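Local coordinates for putative metal binding protein (Coccidioides immitis, PDB 3CVG) that probably captures a ligand, perhaps a metal, as a member of the periplasmic binding protein superfamily, its physiological ligand being unproven, at residues S99-F107 against Q277-R285; P144-D152 against W179-A190. All coordinates share one frame; numbering follows the deposited sequence.

The two contacts sit on opposite sides of the chain's centre, their own centres about 26 Å apart and their nearest atoms about 7 Å apart. Contact 1 joins the long strand 100-111 to the C-terminal strand 276-281, and contact 2 pairs strand 147-149 with strand 180-182. Strand 200-204 links them, pairing with both 100-111 and 147-149. Strand 100-111 also pairs with 220-224 and 234-241, which is consistent with a strand crossing between the two lobes of a binding-protein fold. Along the chain, contact 2 falls inside the loop that contact 1 closes. The modelled calcium ion lies about 3 Å (nearest atoms) from the side chain of R150 and about 7 Å from that of D105.

Contact 1 of 2, residues S99-F107 against Q277-R285; sequences SYYAFRDHF and QLYSPAPYR
An antiparallel bridge, with R104 and S280 as its hydrogen-bonded pair, ties the C-terminal strand to the long strand 100-111 of this periplasmic-binding-protein fold. R104 N donates to S280 O at 2.8 Å, and S280 N returns a bond to R104 O. The R104 side chain then bends at chi3 (-71°), turning its guanidinium side-on to the next carbonyl: NE and NH2 both reach P281 O, each at 2.8 Å and bent to 140°, the oxygen near the guanidinium plane. P283 CG lies over one face of that group, 3.4 Å from R104 NH1. The same proline serves Y101, whose ring takes P283 CD over its centre in a CH-pi contact. Beside the bridge, F103 CD1 comes 3.6 Å from Y279 CG over one face of the Y279 ring, the planes 36° apart, while L278 CG covers the other face. D105 brings its carboxylate to the Y279 ring edge, and a water donates to D105 OD1 (2.6 Å) and L278 O (2.8 Å) and sits 3.1 Å from H106 ND1. Around this, D105 OD2 bonds N235 and Y101 stacks on H238, both of strand 234-241, H106 NE2 bonds N227, and F103 and Y279 pack on I268 of helix 264-269.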
loop_
_atom_site.group_PDB
_atom_site.type_symbol
_atom_site.label_atom_id
_atom_site.label_comp_id
_atom_site.label_asym_id
_atom_site.label_seq_id
_atom_site.Cartn_x
_atom_site.Cartn_y
_atom_site.Cartn_z
ATOM N N SER A 99 11.677 3.930 13.622
ATOM C CA SER A 99 10.532 3.252 13.027
ATOM C C SER A 99 11.027 1.833 12.789
ATOM O O SER A 99 12.233 1.583 12.866
ATOM C CB SER A 99 10.152 3.890 11.691
ATOM O OG SER A 99 11.146 3.659 10.713
ATOM N N TYR A 100 10.112 0.914 12.502
ATOM C CA TYR A 100 10.475 -0.483 12.265
ATOM C C TYR A 100 10.022 -0.936 10.877
ATOM O O TYR A 100 8.831 -0.891 10.568
ATOM C CB TYR A 100 9.825 -1.374 13.326
ATOM C CG TYR A 100 10.200 -1.013 14.747
ATOM C CD1 TYR A 100 11.392 -1.464 15.312
ATOM C CD2 TYR A 100 9.375 -0.196 15.516
ATOM C CE1 TYR A 100 11.754 -1.110 16.611
ATOM C CE2 TYR A 100 9.727 0.167 16.813
ATOM C CZ TYR A 100 10.916 -0.295 17.353
ATOM O OH TYR A 100 11.275 0.064 18.631
ATOM N N TYR A 101 10.970 -1.364 10.045
ATOM C CA TYR A 101 10.644 -1.835 8.701
ATOM C C TYR A 101 9.896 -3.151 8.891
ATOM O O TYR A 101 10.466 -4.117 9.388
ATOM C CB TYR A 101 11.925 -2.080 7.891
ATOM C CG TYR A 101 11.785 -1.865 6.392
ATOM C CD1 TYR A 101 10.622 -2.246 5.707
ATOM C CD2 TYR A 101 12.827 -1.306 5.650
ATOM C CE1 TYR A 101 10.506 -2.066 4.319
ATOM C CE2 TYR A 101 12.721 -1.128 4.268
ATOM C CZ TYR A 101 11.559 -1.510 3.609
ATOM O OH TYR A 101 11.447 -1.317 2.243
ATOM N N ALA A 102 8.627 -3.186 8.492
ATOM C CA ALA A 102 7.786 -4.377 8.663
ATOM C C ALA A 102 7.732 -5.330 7.469
ATOM O O ALA A 102 7.957 -6.534 7.614
ATOM C CB ALA A 102 6.369 -3.950 9.036
ATOM N N PHE A 103 7.395 -4.801 6.298
ATOM C CA PHE A 103 7.323 -5.624 5.104
ATOM C C PHE A 103 7.341 -4.762 3.849
ATOM O O PHE A 103 7.308 -3.533 3.929
ATOM C CB PHE A 103 6.077 -6.527 5.143
ATOM C CG PHE A 103 4.769 -5.784 5.179
ATOM C CD1 PHE A 103 4.161 -5.351 4.002
ATOM C CD2 PHE A 103 4.134 -5.528 6.392
ATOM C CE1 PHE A 103 2.946 -4.679 4.034
ATOM C CE2 PHE A 103 2.914 -4.854 6.435
ATOM C CZ PHE A 103 2.321 -4.430 5.251
ATOM N N ARG A 104 7.416 -5.414 2.694
ATOM C CA ARG A 104 7.456 -4.703 1.422
ATOM C C ARG A 104 6.296 -5.096 0.507
ATOM O O ARG A 104 6.134 -6.265 0.140
ATOM C CB ARG A 104 8.803 -4.958 0.724
ATOM C CG ARG A 104 9.996 -4.234 1.390
ATOM C CD ARG A 104 11.368 -4.647 0.811
ATOM N NE ARG A 104 11.745 -6.012 1.195
ATOM C CZ ARG A 104 12.913 -6.588 0.905
ATOM N NH1 ARG A 104 13.843 -5.929 0.221
ATOM N NH2 ARG A 104 13.153 -7.834 1.295
ATOM N N ASP A 105 5.480 -4.103 0.164
ATOM C CA ASP A 105 4.345 -4.303 -0.725
ATOM C C ASP A 105 4.798 -3.792 -2.091
ATOM O O ASP A 105 5.871 -3.193 -2.205
ATOM C CB ASP A 105 3.134 -3.521 -0.205
ATOM C CG ASP A 105 1.903 -3.681 -1.090
ATOM O OD1 ASP A 105 1.784 -4.714 -1.784
ATOM O OD2 ASP A 105 1.042 -2.775 -1.071
ATOM N N HIS A 106 4.006 -4.023 -3.130
ATOM C CA HIS A 106 4.409 -3.582 -4.458
ATOM C C HIS A 106 3.260 -3.000 -5.276
ATOM O O HIS A 106 2.148 -3.525 -5.265
ATOM C CB HIS A 106 5.044 -4.746 -5.227
ATOM C CG HIS A 106 6.100 -5.477 -4.451
ATOM N ND1 HIS A 106 5.804 -6.478 -3.551
ATOM C CD2 HIS A 106 7.444 -5.301 -4.390
ATOM C CE1 HIS A 106 6.917 -6.887 -2.968
ATOM N NE2 HIS A 106 7.925 -6.189 -3.458
ATOM N N PHE A 107 3.539 -1.898 -5.967
ATOM C CA PHE A 107 2.549 -1.256 -6.830
ATOM C C PHE A 107 2.779 -1.817 -8.239
ATOM O O PHE A 107 3.831 -2.401 -8.519
ATOM C CB PHE A 107 2.770 0.268 -6.870
ATOM C CG PHE A 107 2.354 0.994 -5.609
ATOM C CD1 PHE A 107 1.012 1.101 -5.257
ATOM C CD2 PHE A 107 3.309 1.608 -4.795
ATOM C CE1 PHE A 107 0.621 1.814 -4.115
ATOM C CE2 PHE A 107 2.931 2.321 -3.653
ATOM C CZ PHE A 107 1.582 2.424 -3.314
ATOM N N GLN A 277 2.577 -15.546 -2.380
ATOM C CA GLN A 277 3.052 -14.805 -1.217
ATOM C C GLN A 277 2.650 -13.372 -1.526
ATOM O O GLN A 277 3.045 -12.827 -2.557
ATOM C CB GLN A 277 4.573 -14.888 -1.077
ATOM C CG GLN A 277 5.110 -14.040 0.077
ATOM C CD GLN A 277 6.620 -14.138 0.233
ATOM O OE1 GLN A 277 7.374 -13.789 -0.671
ATOM N NE2 GLN A 277 7.063 -14.614 1.387
ATOM N N LEU A 278 1.863 -12.769 -0.649
ATOM C CA LEU A 278 1.395 -11.408 -0.871
ATOM C C LEU A 278 2.471 -10.334 -0.751
ATOM O O LEU A 278 2.675 -9.546 -1.676
ATOM C CB LEU A 278 0.253 -11.091 0.094
ATOM C CG LEU A 278 -0.313 -9.672 0.020
ATOM C CD1 LEU A 278 -0.692 -9.335 -1.415
ATOM C CD2 LEU A 278 -1.509 -9.563 0.942
ATOM N N TYR A 279 3.158 -10.314 0.388
ATOM C CA TYR A 279 4.193 -9.324 0.657
ATOM C C TYR A 279 5.586 -9.931 0.807
ATOM O O TYR A 279 5.734 -11.110 1.138
ATOM C CB TYR A 279 3.885 -8.575 1.955
ATOM C CG TYR A 279 2.514 -7.958 2.058
ATOM C CD1 TYR A 279 1.613 -8.382 3.036
ATOM C CD2 TYR A 279 2.129 -6.917 1.217
ATOM C CE1 TYR A 279 0.366 -7.779 3.179
ATOM C CE2 TYR A 279 0.878 -6.305 1.351
ATOM C CZ TYR A 279 0.005 -6.741 2.334
ATOM O OH TYR A 279 -1.221 -6.132 2.493
ATOM N N SER A 280 6.607 -9.116 0.572
ATOM C CA SER A 280 7.977 -9.572 0.732
ATOM C C SER A 280 8.410 -9.211 2.145
ATOM O O SER A 280 7.965 -8.207 2.708
ATOM C CB SER A 280 8.914 -8.895 -0.271
ATOM O OG SER A 280 8.676 -9.349 -1.590
ATOM N N PRO A 281 9.266 -10.042 2.753
ATOM C CA PRO A 281 9.734 -9.760 4.110
ATOM C C PRO A 281 10.546 -8.467 4.095
ATOM O O PRO A 281 11.008 -8.031 3.039
ATOM C CB PRO A 281 10.601 -10.979 4.434
ATOM C CG PRO A 281 9.947 -12.069 3.627
ATOM C CD PRO A 281 9.683 -11.387 2.318
ATOM N N ALA A 282 10.713 -7.851 5.255
ATOM C CA ALA A 282 11.505 -6.627 5.339
ATOM C C ALA A 282 12.928 -6.972 4.915
ATOM O O ALA A 282 13.333 -8.127 4.995
ATOM C CB ALA A 282 11.500 -6.096 6.761
ATOM N N PRO A 283 13.704 -5.979 4.453
ATOM C CA PRO A 283 15.084 -6.243 4.029
ATOM C C PRO A 283 15.947 -6.783 5.177
ATOM O O PRO A 283 15.681 -6.505 6.341
ATOM C CB PRO A 283 15.571 -4.871 3.548
ATOM C CG PRO A 283 14.299 -4.163 3.145
ATOM C CD PRO A 283 13.347 -4.566 4.236
ATOM N N TYR A 284 16.972 -7.559 4.833
ATOM C CA TYR A 284 17.887 -8.128 5.824
ATOM C C TYR A 284 18.431 -7.049 6.757
ATOM O O TYR A 284 18.834 -5.978 6.311
ATOM C CB TYR A 284 19.071 -8.806 5.126
ATOM C CG TYR A 284 20.134 -9.326 6.078
ATOM C CD1 TYR A 284 20.100 -10.640 6.544
ATOM C CD2 TYR A 284 21.165 -8.496 6.523
ATOM C CE1 TYR A 284 21.067 -11.115 7.430
ATOM C CE2 TYR A 284 22.130 -8.957 7.407
ATOM C CZ TYR A 284 22.077 -10.265 7.854
ATOM O OH TYR A 284 23.026 -10.723 8.734
ATOM N N ARG A 285 18.449 -7.346 8.051
ATOM C CA ARG A 285 18.960 -6.416 9.054
ATOM C C ARG A 285 19.541 -7.225 10.214
ATOM O O ARG A 285 19.492 -8.471 10.136
ATOM C CB ARG A 285 17.835 -5.503 9.553
ATOM C CG ARG A 285 18.277 -4.411 10.522
ATOM C CD ARG A 285 17.094 -3.515 10.895
ATOM N NE ARG A 285 17.409 -2.546 11.943
ATOM C CZ ARG A 285 18.279 -1.547 11.819
ATOM N NH1 ARG A 285 18.941 -1.370 10.685
ATOM N NH2 ARG A 285 18.481 -0.714 12.832
HETATM O O HOH W 1 2.934 -6.889 -2.489
#

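Contact 2 of 2, residues P144-D152 against W179-A190; sequences PVRFLSRYD and WYHQYITFPIQA
R150 and the start of helix 187-196, with the T185-F186 loop before it, meet just beyond a parallel strand pair, 147-149 beside 180-182, the two strands of a beta-alpha-beta unit whose helix is 155-166. The pairing runs through four backbone bonds: F147 N to W179 O, H181 N to F147 O, S149 N to H181 O at 2.7 Å, and Y183 N to S149 O. F147, S149, Y180 and Q182 share one face of the sheet, L148 and H181 the other.

R150 can be followed outward. Its CB places CG beside the backbone N, and CG packs on A190 CB at 3.5 Å. CD continues along the same methyl, 3.8 Å from A190 CB. The chain then bends at chi3 (53°), and NE donates to T185 O at 3.2 Å, the oxygen lying 22° out of the guanidinium plane. Beyond it, P187 CG covers one face of the guanidinium, while NH2 forms a salt bridge with D152 OD2 at 2.9 Å and D152 OD1 bonds S154 OG.

On the face that carries L148 and H181, L148 CG lies 3.8 Å from Y183 CB and L148 CD1 3.6 Å from A190 O, and H181 ND1 bonds E199. On the opposite face, with F147 and Q182, Y180 OH bonds OE1 and S149 OG bonds OE2 of E160 in helix 155-166. Y151 lies past the strand end, its ring stacked against the amide of Q182, planes 17° apart, with Q182 OE1 3.2 Å from Y151 CD2.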
loop_
_atom_site.group_PDB
_atom_site.type_symbol
_atom_site.label_atom_id
_atom_site.label_comp_id
_atom_site.label_asym_id
_atom_site.label_seq_id
_atom_site.Cartn_x
_atom_site.Cartn_y
_atom_site.Cartn_z
ATOM N N PRO A 144 -9.059 5.278 -26.659
ATOM C CA PRO A 144 -8.252 6.436 -26.267
ATOM C C PRO A 144 -7.464 6.098 -24.998
ATOM O O PRO A 144 -7.889 5.258 -24.202
ATOM C CB PRO A 144 -9.301 7.523 -26.035
ATOM C CG PRO A 144 -10.476 6.743 -25.534
ATOM C CD PRO A 144 -10.495 5.537 -26.456
ATOM N N VAL A 145 -6.312 6.733 -24.823
ATOM C CA VAL A 145 -5.494 6.487 -23.642
ATOM C C VAL A 145 -6.067 7.268 -22.461
ATOM O O VAL A 145 -6.139 8.495 -22.502
ATOM C CB VAL A 145 -4.039 6.933 -23.880
ATOM C CG1 VAL A 145 -3.221 6.785 -22.603
ATOM C CG2 VAL A 145 -3.427 6.103 -25.004
ATOM N N ARG A 146 -6.509 6.547 -21.434
ATOM C CA ARG A 146 -7.052 7.163 -20.225
ATOM C C ARG A 146 -6.375 6.528 -18.999
ATOM O O ARG A 146 -5.952 5.371 -19.045
ATOM C CB ARG A 146 -8.578 6.984 -20.169
ATOM C CG ARG A 146 -9.329 7.781 -21.261
ATOM C CD ARG A 146 -10.809 7.433 -21.303
ATOM N NE ARG A 146 -11.481 7.691 -20.029
ATOM C CZ ARG A 146 -11.796 8.903 -19.581
ATOM N NH1 ARG A 146 -11.501 9.980 -20.301
ATOM N NH2 ARG A 146 -12.420 9.035 -18.421
ATOM N N PHE A 147 -6.250 7.300 -17.921
ATOM C CA PHE A 147 -5.614 6.822 -16.693
ATOM C C PHE A 147 -6.577 6.976 -15.521
ATOM O O PHE A 147 -7.067 8.082 -15.272
ATOM C CB PHE A 147 -4.349 7.636 -16.403
ATOM C CG PHE A 147 -3.625 7.193 -15.172
ATOM C CD1 PHE A 147 -2.679 6.178 -15.237
ATOM C CD2 PHE A 147 -3.926 7.754 -13.935
ATOM C CE1 PHE A 147 -2.041 5.730 -14.089
ATOM C CE2 PHE A 147 -3.287 7.304 -12.780
ATOM C CZ PHE A 147 -2.345 6.292 -12.868
ATOM N N LEU A 148 -6.827 5.883 -14.798
ATOM C CA LEU A 148 -7.747 5.909 -13.659
ATOM C C LEU A 148 -7.068 6.212 -12.325
ATOM O O LEU A 148 -6.161 5.496 -11.883
ATOM C CB LEU A 148 -8.518 4.581 -13.546
ATOM C CG LEU A 148 -9.739 4.529 -12.605
ATOM C CD1 LEU A 148 -10.698 3.459 -13.096
ATOM C CD2 LEU A 148 -9.336 4.253 -11.143
ATOM N N SER A 149 -7.522 7.281 -11.688
ATOM C CA SER A 149 -6.998 7.700 -10.395
ATOM C C SER A 149 -8.082 7.567 -9.328
ATOM O O SER A 149 -9.219 8.008 -9.521
ATOM C CB SER A 149 -6.507 9.152 -10.466
ATOM O OG SER A 149 -6.295 9.700 -9.172
ATOM N N ARG A 150 -7.738 6.949 -8.205
ATOM C CA ARG A 150 -8.691 6.810 -7.112
ATOM C C ARG A 150 -8.961 8.175 -6.458
ATOM O O ARG A 150 -9.955 8.339 -5.745
ATOM C CB ARG A 150 -8.187 5.784 -6.100
ATOM C CG ARG A 150 -8.378 4.346 -6.601
ATOM C CD ARG A 150 -7.686 3.334 -5.706
ATOM N NE ARG A 150 -8.082 3.490 -4.313
ATOM C CZ ARG A 150 -7.324 3.137 -3.282
ATOM N NH1 ARG A 150 -6.128 2.601 -3.492
ATOM N NH2 ARG A 150 -7.753 3.338 -2.043
ATOM N N TYR A 151 -8.064 9.137 -6.698
ATOM C CA TYR A 151 -8.225 10.527 -6.227
ATOM C C TYR A 151 -8.800 10.583 -4.812
ATOM O O TYR A 151 -9.752 11.331 -4.543
ATOM C CB TYR A 151 -9.181 11.248 -7.202
ATOM C CG TYR A 151 -8.874 12.713 -7.461
ATOM C CD1 TYR A 151 -7.693 13.094 -8.084
ATOM C CD2 TYR A 151 -9.777 13.713 -7.093
ATOM C CE1 TYR A 151 -7.408 14.430 -8.335
ATOM C CE2 TYR A 151 -9.506 15.048 -7.346
ATOM C CZ TYR A 151 -8.323 15.400 -7.966
ATOM O OH TYR A 151 -8.068 16.719 -8.253
ATOM N N ASP A 152 -8.211 9.807 -3.908
ATOM C CA ASP A 152 -8.724 9.697 -2.546
ATOM C C ASP A 152 -7.682 9.858 -1.438
ATOM O O ASP A 152 -7.919 9.418 -0.315
ATOM C CB ASP A 152 -9.394 8.327 -2.402
ATOM C CG ASP A 152 -8.409 7.193 -2.625
ATOM O OD1 ASP A 152 -7.249 7.495 -2.981
ATOM O OD2 ASP A 152 -8.772 6.009 -2.458
ATOM N N TRP A 179 -8.550 13.036 -19.749
ATOM C CA TRP A 179 -8.216 11.609 -19.768
ATOM C C TRP A 179 -7.787 11.119 -18.363
ATOM O O TRP A 179 -7.612 9.913 -18.136
ATOM C CB TRP A 179 -7.094 11.330 -20.771
ATOM C CG TRP A 179 -5.935 12.295 -20.710
ATOM C CD1 TRP A 179 -5.764 13.413 -21.471
ATOM C CD2 TRP A 179 -4.782 12.206 -19.865
ATOM N NE1 TRP A 179 -4.572 14.025 -21.159
ATOM C CE2 TRP A 179 -3.947 13.305 -20.176
ATOM C CE3 TRP A 179 -4.370 11.307 -18.873
ATOM C CZ2 TRP A 179 -2.725 13.527 -19.532
ATOM C CZ3 TRP A 179 -3.155 11.527 -18.230
ATOM C CH2 TRP A 179 -2.346 12.628 -18.562
ATOM N N TYR A 180 -7.601 12.057 -17.434
ATOM C CA TYR A 180 -7.224 11.721 -16.058
ATOM C C TYR A 180 -8.570 11.451 -15.397
ATOM O O TYR A 180 -9.284 12.376 -14.991
ATOM C CB TYR A 180 -6.504 12.899 -15.390
ATOM C CG TYR A 180 -5.906 12.583 -14.029
ATOM C CD1 TYR A 180 -4.795 11.736 -13.902
ATOM C CD2 TYR A 180 -6.433 13.150 -12.870
ATOM C CE1 TYR A 180 -4.227 11.471 -12.644
ATOM C CE2 TYR A 180 -5.878 12.888 -11.617
ATOM C CZ TYR A 180 -4.775 12.052 -11.508
ATOM O OH TYR A 180 -4.225 11.805 -10.259
ATOM N N HIS A 181 -8.900 10.167 -15.314
ATOM C CA HIS A 181 -10.173 9.687 -14.802
ATOM C C HIS A 181 -10.264 9.436 -13.303
ATOM O O HIS A 181 -9.611 8.537 -12.762
ATOM C CB HIS A 181 -10.545 8.404 -15.559
ATOM C CG HIS A 181 -11.850 7.799 -15.136
ATOM N ND1 HIS A 181 -12.134 6.460 -15.308
ATOM C CD2 HIS A 181 -12.938 8.342 -14.548
ATOM C CE1 HIS A 181 -13.343 6.207 -14.833
ATOM N NE2 HIS A 181 -13.852 7.332 -14.367
ATOM N N GLN A 182 -11.102 10.236 -12.654
ATOM C CA GLN A 182 -11.337 10.141 -11.225
ATOM C C GLN A 182 -12.438 9.135 -10.947
ATOM O O GLN A 182 -13.599 9.372 -11.281
ATOM C CB GLN A 182 -11.756 11.505 -10.662
ATOM C CG GLN A 182 -10.657 12.561 -10.666
ATOM C CD GLN A 182 -11.144 13.907 -10.137
ATOM O OE1 GLN A 182 -12.053 13.977 -9.304
ATOM N NE2 GLN A 182 -10.525 14.978 -10.604
ATOM N N TYR A 183 -12.077 8.015 -10.336
ATOM C CA TYR A 183 -13.054 6.985 -9.981
ATOM C C TYR A 183 -12.754 6.729 -8.503
ATOM O O TYR A 183 -11.883 5.922 -8.159
ATOM C CB TYR A 183 -12.816 5.729 -10.816
ATOM C CG TYR A 183 -13.871 4.664 -10.623
ATOM C CD1 TYR A 183 -15.150 4.800 -11.181
ATOM C CD2 TYR A 183 -13.603 3.526 -9.863
ATOM C CE1 TYR A 183 -16.138 3.816 -10.979
ATOM C CE2 TYR A 183 -14.580 2.543 -9.657
ATOM C CZ TYR A 183 -15.839 2.695 -10.216
ATOM O OH TYR A 183 -16.795 1.721 -10.010
ATOM N N ILE A 184 -13.478 7.435 -7.643
ATOM C CA ILE A 184 -13.251 7.391 -6.207
ATOM C C ILE A 184 -13.895 6.232 -5.473
ATOM O O ILE A 184 -15.039 6.323 -5.019
ATOM C CB ILE A 184 -13.696 8.732 -5.586
ATOM C CG1 ILE A 184 -13.160 9.884 -6.452
ATOM C CG2 ILE A 184 -13.172 8.849 -4.158
ATOM C CD1 ILE A 184 -13.754 11.252 -6.140
ATOM N N THR A 185 -13.137 5.148 -5.345
ATOM C CA THR A 185 -13.609 3.940 -4.671
ATOM C C THR A 185 -12.433 3.195 -4.036
ATOM O O THR A 185 -11.289 3.636 -4.132
ATOM C CB THR A 185 -14.260 2.964 -5.667
ATOM O OG1 THR A 185 -13.274 2.559 -6.628
ATOM C CG2 THR A 185 -15.433 3.616 -6.387
ATOM N N PHE A 186 -12.731 2.055 -3.413
ATOM C CA PHE A 186 -11.711 1.209 -2.789
ATOM C C PHE A 186 -10.924 0.523 -3.905
ATOM O O PHE A 186 -11.368 0.507 -5.053
ATOM C CB PHE A 186 -12.364 0.133 -1.915
ATOM C CG PHE A 186 -13.409 0.659 -0.981
ATOM C CD1 PHE A 186 -13.108 1.665 -0.066
ATOM C CD2 PHE A 186 -14.701 0.133 -1.005
ATOM C CE1 PHE A 186 -14.081 2.140 0.818
ATOM C CE2 PHE A 186 -15.684 0.597 -0.129
ATOM C CZ PHE A 186 -15.372 1.605 0.785
ATOM N N PRO A 187 -9.762 -0.074 -3.574
ATOM C CA PRO A 187 -8.869 -0.774 -4.500
ATOM C C PRO A 187 -9.481 -1.730 -5.520
ATOM O O PRO A 187 -9.259 -1.579 -6.719
ATOM C CB PRO A 187 -7.912 -1.503 -3.560
ATOM C CG PRO A 187 -7.756 -0.533 -2.463
ATOM C CD PRO A 187 -9.196 -0.109 -2.210
ATOM N N ILE A 188 -10.224 -2.724 -5.044
ATOM C CA ILE A 188 -10.817 -3.721 -5.934
ATOM C C ILE A 188 -11.752 -3.109 -6.976
ATOM O O ILE A 188 -11.632 -3.392 -8.171
ATOM C CB ILE A 188 -11.569 -4.812 -5.126
ATOM C CG1 ILE A 188 -10.566 -5.646 -4.319
ATOM C CG2 ILE A 188 -12.358 -5.727 -6.076
ATOM C CD1 ILE A 188 -11.210 -6.702 -3.415
ATOM N N GLN A 189 -12.679 -2.272 -6.529
ATOM C CA GLN A 189 -13.610 -1.620 -7.450
ATOM C C GLN A 189 -12.851 -0.788 -8.485
ATOM O O GLN A 189 -13.150 -0.849 -9.679
ATOM C CB GLN A 189 -14.582 -0.730 -6.676
ATOM C CG GLN A 189 -15.631 -1.510 -5.905
ATOM C CD GLN A 189 -16.230 -0.718 -4.759
ATOM O OE1 GLN A 189 -16.451 0.494 -4.867
ATOM N NE2 GLN A 189 -16.513 -1.406 -3.650
ATOM N N ALA A 190 -11.865 -0.017 -8.034
ATOM C CA ALA A 190 -11.081 0.818 -8.951
ATOM C C ALA A 190 -10.341 0.014 -10.027
ATOM O O ALA A 190 -10.303 0.417 -11.195
ATOM C CB ALA A 190 -10.083 1.685 -8.155
#